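Ammonium transporter (Kuenenia stuttgartiensis, PDB 6EU6) probably senses ammonium at the membrane and relays the signal through a histidine kinase, as a sensor member of the ammonium transporter family. Local coordinates at residues T109-T112 with G113-E117; T271-L274 with A275-A279; G308-E311 with K312-I316. One frame throughout, in Å; residues are numbered along the deposited sequence.

Contact 1 (T109-T112 with G113-E117); sequences TILT and GAIAE
Leu111 and Ile115, one helical turn apart, meet through their methyl ends, Leu111 CD1 lying 3.9 Å from Ile115 CD1. With CG anti to the backbone N (chi1 177°), Leu111 sends its branch along the helix toward the later residue. Ile115 replies with CG1 placed between its own N and carbonyl carbon (chi1 61°), a rotamer that also lays CG1 3.6 Å from Leu111 O. Ala181 of helix 167-185 touches both side chains.

The backbone bonds between the two halves are all weak. Leu111 O takes two of them, from Ala114 N at 3.1 Å and from Ile115 N at 3.3 Å, while Gly113 N reaches Ile110 O at 3.4 Å. Thr112 N bonds to Thr109 O, three residues back, where the helix is kinked.

Among the polar side chains, Thr112 OG1 is 3.0 Å from Gly113 N, but the angle is too poor for a bond. The hydroxyl pairs instead with Glu31, and Thr109 OG1 with Asp50. An ammonium ion, probably from the crystallisation liquor, bonds to Thr109 O and Thr112 OG1. The chemistry thus implies a loosely bonded helix end, apolar toward helix 167-185, whose buried threonine hydroxyls pair with acidic side chains.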
loop_
_atom_site.group_PDB
_atom_site.type_symbol
_atom_site.label_atom_id
_atom_site.label_comp_id
_atom_site.label_asym_id
_atom_site.label_seq_id
_atom_site.Cartn_x
_atom_site.Cartn_y
_atom_site.Cartn_z
ATOM N N THR A 109 9.545 8.377 14.571
ATOM C CA THR A 109 8.385 9.087 14.104
ATOM C C THR A 109 7.266 9.108 15.144
ATOM O O THR A 109 6.348 9.959 15.056
ATOM C CB THR A 109 7.885 8.565 12.748
ATOM O OG1 THR A 109 7.012 9.534 12.208
ATOM C CG2 THR A 109 7.108 7.292 12.865
ATOM N N ILE A 110 7.326 8.194 16.112
ATOM C CA ILE A 110 6.406 8.203 17.239
ATOM C C ILE A 110 6.293 9.622 17.863
ATOM O O ILE A 110 5.201 10.112 18.212
ATOM C CB ILE A 110 6.865 7.187 18.320
ATOM C CG1 ILE A 110 6.673 5.781 17.740
ATOM C CG2 ILE A 110 6.047 7.320 19.608
ATOM C CD1 ILE A 110 7.441 4.630 18.392
ATOM N N LEU A 111 7.441 10.288 18.001
ATOM C CA LEU A 111 7.502 11.629 18.550
ATOM C C LEU A 111 6.450 12.545 17.988
ATOM O O LEU A 111 5.849 13.301 18.715
ATOM C CB LEU A 111 8.890 12.226 18.186
ATOM C CG LEU A 111 9.148 13.674 18.613
ATOM C CD1 LEU A 111 9.040 13.854 20.140
ATOM C CD2 LEU A 111 10.507 14.098 18.163
ATOM N N THR A 112 6.358 12.636 16.659
ATOM C CA THR A 112 5.586 13.734 16.065
ATOM C C THR A 112 4.145 13.795 16.536
ATOM O O THR A 112 3.586 14.880 16.753
ATOM C CB THR A 112 5.594 13.765 14.543
ATOM O OG1 THR A 112 4.932 12.596 14.057
ATOM C CG2 THR A 112 7.003 13.825 14.033
ATOM N N GLY A 113 3.519 12.666 16.731
ATOM C CA GLY A 113 2.123 12.706 17.112
ATOM C C GLY A 113 1.916 13.129 18.550
ATOM O O GLY A 113 0.869 13.673 18.893
ATOM N N ALA A 114 2.880 12.844 19.403
ATOM C CA ALA A 114 2.772 13.203 20.827
ATOM C C ALA A 114 2.892 14.724 21.030
ATOM O O ALA A 114 2.206 15.311 21.876
ATOM C CB ALA A 114 3.819 12.482 21.592
ATOM N N ILE A 115 3.694 15.388 20.203
ATOM C CA ILE A 115 3.825 16.874 20.326
ATOM C C ILE A 115 3.177 17.691 19.207
ATOM O O ILE A 115 3.407 18.901 19.042
ATOM C CB ILE A 115 5.284 17.267 20.532
ATOM C CG1 ILE A 115 6.129 16.853 19.373
ATOM C CG2 ILE A 115 5.785 16.627 21.843
ATOM C CD1 ILE A 115 7.565 17.364 19.419
ATOM N N ALA A 116 2.308 17.042 18.445
ATOM C CA ALA A 116 1.604 17.721 17.391
ATOM C C ALA A 116 0.765 18.913 17.885
ATOM O O ALA A 116 0.273 18.954 19.054
ATOM C CB ALA A 116 0.696 16.750 16.654
ATOM N N GLU A 117 0.550 19.857 16.960
ATOM C CA GLU A 117 -0.433 20.961 17.165
ATOM C C GLU A 117 0.098 22.177 17.929
ATOM O O GLU A 117 -0.452 23.247 17.741
ATOM C CB GLU A 117 -1.807 20.501 17.787
ATOM C CG GLU A 117 -2.331 19.193 17.172
ATOM C CD GLU A 117 -3.810 19.237 16.896
ATOM O OE1 GLU A 117 -4.241 19.360 15.740
ATOM O OE2 GLU A 117 -4.555 19.152 17.864
#

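Contact 2 (T271-L274 with A275-A279); sequences TAIL and AGLVA
Leu274 O receives Val278 N at 2.9 Å with an N-H...O angle of 160°, a sound bond between residues four apart. The residues before it repeat the pattern: Ala275 N bonds to Thr271 O at 2.9 Å, Gly276 N to Ala272 O at 3.0 Å and Leu277 N to Ile273 O at 3.1 Å. Four successive bonds of the same span, all at 155° or straighter, are the evidence for an unbroken alpha-helix here.

Side chains follow the same spacing. Ile273 and Leu277 lie alongside each other and point the same way, with Ile273 CG2 4.1 Å from Leu277 CD1. The CG2 branch does the touching because it stands anti to the backbone N, while CG1 turns beside that N (chi1 -69°). Leu274 CD2 approaches the same Leu277 methyl more distantly, at 4.4 Å. On another flank, Val278 CG2 rests 3.4 Å from Leu274 O.

Residues 271-279 are buried among four helices of the same chain. Ala275 meets Thr299 and Ala303 of helix 289-312, Leu274, Leu277 and Val278 gather on Trp220 of helix 206-226, Val325 of helix 322-340 touches Leu274 and Val278, Ala246 of helix 234-261 touches Leu277, and Ile273 packs on Leu52 of the second subunit.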
loop_
_atom_site.group_PDB
_atom_site.type_symbol
_atom_site.label_atom_id
_atom_site.label_comp_id
_atom_site.label_asym_id
_atom_site.label_seq_id
_atom_site.Cartn_x
_atom_site.Cartn_y
_atom_site.Cartn_z
ATOM N N THR A 271 -6.574 3.138 19.471
ATOM C CA THR A 271 -5.512 2.989 20.485
ATOM C C THR A 271 -5.319 1.525 20.836
ATOM O O THR A 271 -4.221 1.044 20.948
ATOM C CB THR A 271 -5.826 3.840 21.735
ATOM O OG1 THR A 271 -5.856 5.190 21.349
ATOM C CG2 THR A 271 -4.790 3.665 22.829
ATOM N N ALA A 272 -6.414 0.824 21.090
ATOM C CA ALA A 272 -6.303 -0.508 21.530
ATOM C C ALA A 272 -5.703 -1.451 20.446
ATOM O O ALA A 272 -4.908 -2.325 20.767
ATOM C CB ALA A 272 -7.663 -0.983 21.996
ATOM N N ILE A 273 -6.164 -1.292 19.176
ATOM C CA ILE A 273 -5.676 -2.068 18.074
ATOM C C ILE A 273 -4.170 -1.882 17.945
ATOM O O ILE A 273 -3.428 -2.848 17.908
ATOM C CB ILE A 273 -6.430 -1.708 16.768
ATOM C CG1 ILE A 273 -7.874 -2.224 16.927
ATOM C CG2 ILE A 273 -5.723 -2.377 15.614
ATOM C CD1 ILE A 273 -8.831 -1.698 15.891
ATOM N N LEU A 274 -3.737 -0.629 17.897
ATOM C CA LEU A 274 -2.339 -0.377 17.719
ATOM C C LEU A 274 -1.488 -0.872 18.919
ATOM O O LEU A 274 -0.382 -1.377 18.721
ATOM C CB LEU A 274 -2.098 1.104 17.459
ATOM C CG LEU A 274 -2.686 1.815 16.269
ATOM C CD1 LEU A 274 -1.973 3.181 16.173
ATOM C CD2 LEU A 274 -2.469 1.019 15.035
ATOM N N ALA A 275 -2.009 -0.697 20.143
ATOM C CA ALA A 275 -1.332 -1.224 21.340
ATOM C C ALA A 275 -1.182 -2.727 21.299
ATOM O O ALA A 275 -0.152 -3.269 21.652
ATOM C CB ALA A 275 -2.030 -0.804 22.621
ATOM N N GLY A 276 -2.171 -3.428 20.785
ATOM C CA GLY A 276 -2.010 -4.848 20.626
ATOM C C GLY A 276 -0.969 -5.266 19.629
ATOM O O GLY A 276 -0.247 -6.231 19.891
ATOM N N LEU A 277 -0.898 -4.527 18.504
ATOM C CA LEU A 277 0.161 -4.679 17.579
ATOM C C LEU A 277 1.541 -4.473 18.219
ATOM O O LEU A 277 2.434 -5.283 18.028
ATOM C CB LEU A 277 -0.069 -3.851 16.340
ATOM C CG LEU A 277 -1.226 -4.402 15.441
ATOM C CD1 LEU A 277 -1.837 -3.315 14.559
ATOM C CD2 LEU A 277 -0.804 -5.598 14.588
ATOM N N VAL A 278 1.674 -3.408 18.956
ATOM C CA VAL A 278 2.937 -3.079 19.625
ATOM C C VAL A 278 3.297 -4.242 20.553
ATOM O O VAL A 278 4.393 -4.780 20.484
ATOM C CB VAL A 278 2.852 -1.751 20.372
ATOM C CG1 VAL A 278 4.016 -1.631 21.360
ATOM C CG2 VAL A 278 2.868 -0.556 19.387
ATOM N N ALA A 279 2.322 -4.736 21.309
ATOM C CA ALA A 279 2.616 -5.753 22.296
ATOM C C ALA A 279 3.073 -7.052 21.702
ATOM O O ALA A 279 4.067 -7.676 22.180
ATOM C CB ALA A 279 1.428 -5.980 23.208
#

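Contact 3 (G308-E311 with K312-I316); sequences GFIE and KTLKI. With ZDM (nonyl 4-O-alpha-D-glucopyranosyl-beta-D-glucopyranoside), chain D.
The ring of Phe309 overlaps two later side chains, meeting Thr313 CG2 with CE1 at 3.6 Å and Leu314 CG with CE2 at 3.7 Å, both obliquely. Its CG stands anti to the backbone N (chi1 179°), which carries the ring forward along the helix to straddle the pair. Ile310 CG2 is likewise 4.0 Å from Ile316 CB on the buried side.

Phe309 O is gripped twice, by Thr313 N from above the carbonyl plane and by Leu314 N at 2.8 Å. Ile316 N then closes on Ile310 O at 3.0 Å. These bonds span four, five and six residues in turn, evidence that the last turn widens.

Glu311 and Lys312 lie side by side, and Lys312 NZ reaches Glu311 OE1 at 3.2 Å from above the carboxylate plane (55° out of it). Glu311 OE2 forms a second salt bridge with Lys191. With an alanine here, Lys312 and Lys191 would probably lose their carboxylate mate and Lys312 be freer to swing. The Lys315 chain curls back so that NZ hydrogen-bonds Lys312 O at 2.8 Å.

The detergent's O49 donates to Leu314 O at 2.7 Å, and its alkyl chain begins beside Ile316 CG1. Lys315, with positive phi (56°), turns the chain out of helix 289-312: a helix C-terminus ended by a residue in the left-handed helical conformation, here forming part of a maltoside detergent pocket.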
loop_
_atom_site.group_PDB
_atom_site.type_symbol
_atom_site.label_atom_id
_atom_site.label_comp_id
_atom_site.label_asym_id
_atom_site.label_seq_id
_atom_site.Cartn_x
_atom_site.Cartn_y
_atom_site.Cartn_z
ATOM N N GLY A 308 -6.442 6.950 29.251
ATOM C CA GLY A 308 -7.200 7.814 30.115
ATOM C C GLY A 308 -6.413 8.337 31.327
ATOM O O GLY A 308 -6.558 9.488 31.719
ATOM N N PHE A 309 -5.571 7.488 31.893
ATOM C CA PHE A 309 -4.717 7.853 33.052
ATOM C C PHE A 309 -3.724 8.951 32.679
ATOM O O PHE A 309 -3.498 9.960 33.405
ATOM C CB PHE A 309 -4.036 6.603 33.570
ATOM C CG PHE A 309 -3.137 6.834 34.714
ATOM C CD1 PHE A 309 -3.649 6.946 35.999
ATOM C CD2 PHE A 309 -1.782 6.915 34.524
ATOM C CE1 PHE A 309 -2.815 7.192 37.075
ATOM C CE2 PHE A 309 -0.942 7.171 35.598
ATOM C CZ PHE A 309 -1.463 7.309 36.862
ATOM N N ILE A 310 -3.179 8.822 31.498
ATOM C CA ILE A 310 -2.136 9.716 31.015
ATOM C C ILE A 310 -2.773 11.082 30.764
ATOM O O ILE A 310 -2.246 12.136 31.111
ATOM C CB ILE A 310 -1.488 9.143 29.735
ATOM C CG1 ILE A 310 -0.605 7.942 30.086
ATOM C CG2 ILE A 310 -0.698 10.248 28.992
ATOM C CD1 ILE A 310 -0.310 7.065 28.870
ATOM N N GLU A 311 -3.898 11.047 30.092
ATOM C CA GLU A 311 -4.617 12.238 29.741
ATOM C C GLU A 311 -5.198 13.017 30.958
ATOM O O GLU A 311 -5.068 14.217 31.017
ATOM C CB GLU A 311 -5.767 11.884 28.830
ATOM C CG GLU A 311 -6.592 13.099 28.450
ATOM C CD GLU A 311 -7.903 12.722 27.777
ATOM O OE1 GLU A 311 -8.368 11.599 27.963
ATOM O OE2 GLU A 311 -8.465 13.573 27.089
ATOM N N LYS A 312 -5.845 12.317 31.869
ATOM C CA LYS A 312 -6.694 12.946 32.866
ATOM C C LYS A 312 -6.069 12.938 34.270
ATOM O O LYS A 312 -6.382 13.769 35.084
ATOM C CB LYS A 312 -8.026 12.206 32.922
ATOM C CG LYS A 312 -8.900 12.384 31.716
ATOM C CD LYS A 312 -10.159 11.579 31.928
ATOM C CE LYS A 312 -11.228 12.082 30.995
ATOM N NZ LYS A 312 -11.045 11.324 29.752
ATOM N N THR A 313 -5.169 12.014 34.562
ATOM C CA THR A 313 -4.507 11.996 35.838
ATOM C C THR A 313 -3.125 12.586 35.708
ATOM O O THR A 313 -2.780 13.476 36.491
ATOM C CB THR A 313 -4.430 10.593 36.425
ATOM O OG1 THR A 313 -5.736 10.055 36.461
ATOM C CG2 THR A 313 -3.824 10.601 37.823
ATOM N N LEU A 314 -2.304 12.164 34.751
ATOM C CA LEU A 314 -0.971 12.776 34.634
ATOM C C LEU A 314 -1.048 14.133 33.974
ATOM O O LEU A 314 -0.135 14.962 34.067
ATOM C CB LEU A 314 -0.019 11.838 33.877
ATOM C CG LEU A 314 0.190 10.479 34.470
ATOM C CD1 LEU A 314 1.160 9.739 33.589
ATOM C CD2 LEU A 314 0.823 10.680 35.815
ATOM N N LYS A 315 -2.125 14.385 33.253
ATOM C CA LYS A 315 -2.288 15.611 32.478
ATOM C C LYS A 315 -1.176 15.867 31.472
ATOM O O LYS A 315 -0.645 17.021 31.306
ATOM C CB LYS A 315 -2.581 16.788 33.411
ATOM C CG LYS A 315 -3.998 16.629 33.975
ATOM C CD LYS A 315 -4.752 17.910 34.112
ATOM C CE LYS A 315 -6.233 17.699 34.344
ATOM N NZ LYS A 315 -6.574 16.587 35.250
ATOM N N ILE A 316 -0.775 14.763 30.834
ATOM C CA ILE A 316 0.102 14.859 29.644
ATOM C C ILE A 316 -0.781 14.832 28.417
ATOM O O ILE A 316 -1.644 13.930 28.281
ATOM C CB ILE A 316 1.153 13.762 29.603
ATOM C CG1 ILE A 316 1.981 13.847 30.888
ATOM C CG2 ILE A 316 2.056 13.894 28.354
ATOM C CD1 ILE A 316 2.846 12.639 31.140
HETATM C C1 ZDM D . 1.453 17.693 36.010
HETATM O O1 ZDM D . -2.054 21.903 33.972
HETATM C C2 ZDM D . 0.192 18.579 36.115
HETATM O O2 ZDM D . -5.660 21.493 34.779
HETATM C C3 ZDM D . -0.197 19.532 34.945
HETATM O O3 ZDM D . -1.874 21.078 37.659
HETATM C C4 ZDM D . 0.724 19.371 33.726
HETATM O O4 ZDM D . -4.580 20.705 37.098
HETATM C C5 ZDM D . -2.390 21.750 36.500
HETATM O O5 ZDM D . 2.051 19.229 34.193
HETATM C C6 ZDM D . 2.474 18.062 34.889
HETATM O O6 ZDM D . -3.052 22.965 31.618
HETATM C C7 ZDM D . -3.681 21.078 36.047
HETATM O O7 ZDM D . -0.240 20.915 35.364
HETATM C C8 ZDM D . -4.334 21.986 35.031
HETATM C C9 ZDM D . -3.468 21.979 33.759
HETATM C C10 ZDM D . -1.523 21.537 35.275
HETATM C C11 ZDM D . -3.649 23.224 32.899
HETATM O O16 ZDM D . 2.957 17.170 33.854
HETATM C C18 ZDM D . 3.100 15.753 33.956
HETATM C C19 ZDM D . 4.029 15.306 35.064
HETATM C C22 ZDM D . 4.911 14.136 34.660
HETATM C C25 ZDM D . 4.580 12.856 35.399
HETATM C C28 ZDM D . 5.296 11.618 34.839
HETATM C C31 ZDM D . 6.646 11.361 35.486
HETATM C C34 ZDM D . 7.049 9.904 35.424
HETATM O O49 ZDM D . 1.026 16.321 36.114
HETATM O O55 ZDM D . 0.402 19.326 37.300
HETATM C C57 ZDM D . 0.716 20.601 32.806
HETATM O O61 ZDM D . -0.590 20.748 32.247
#

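In the fold
Along the chain the contacts come in series: contact 1 at the end of helix 93-114, contact 2 within helix 266-280, contact 3 where the next helix, 289-312, gives way to a loop. Centres of contacts 1 and 2 are about 17 Å apart, as are those of 1 and 3, and those of 2 and 3 about 19 Å; the nearest atoms of each pair are about 7 Å apart, without touching. Neighbouring helices bridge them. Helix 167-185 packs on Ile115 and Ile316, helix 322-340 on Leu274 and Ile310, and Thr271 bonds to Glu307 of helix 289-312. Thus two helix ends and one helix interior belong to a single, mainly helical bundle, whose contact 2 also reaches another subunit.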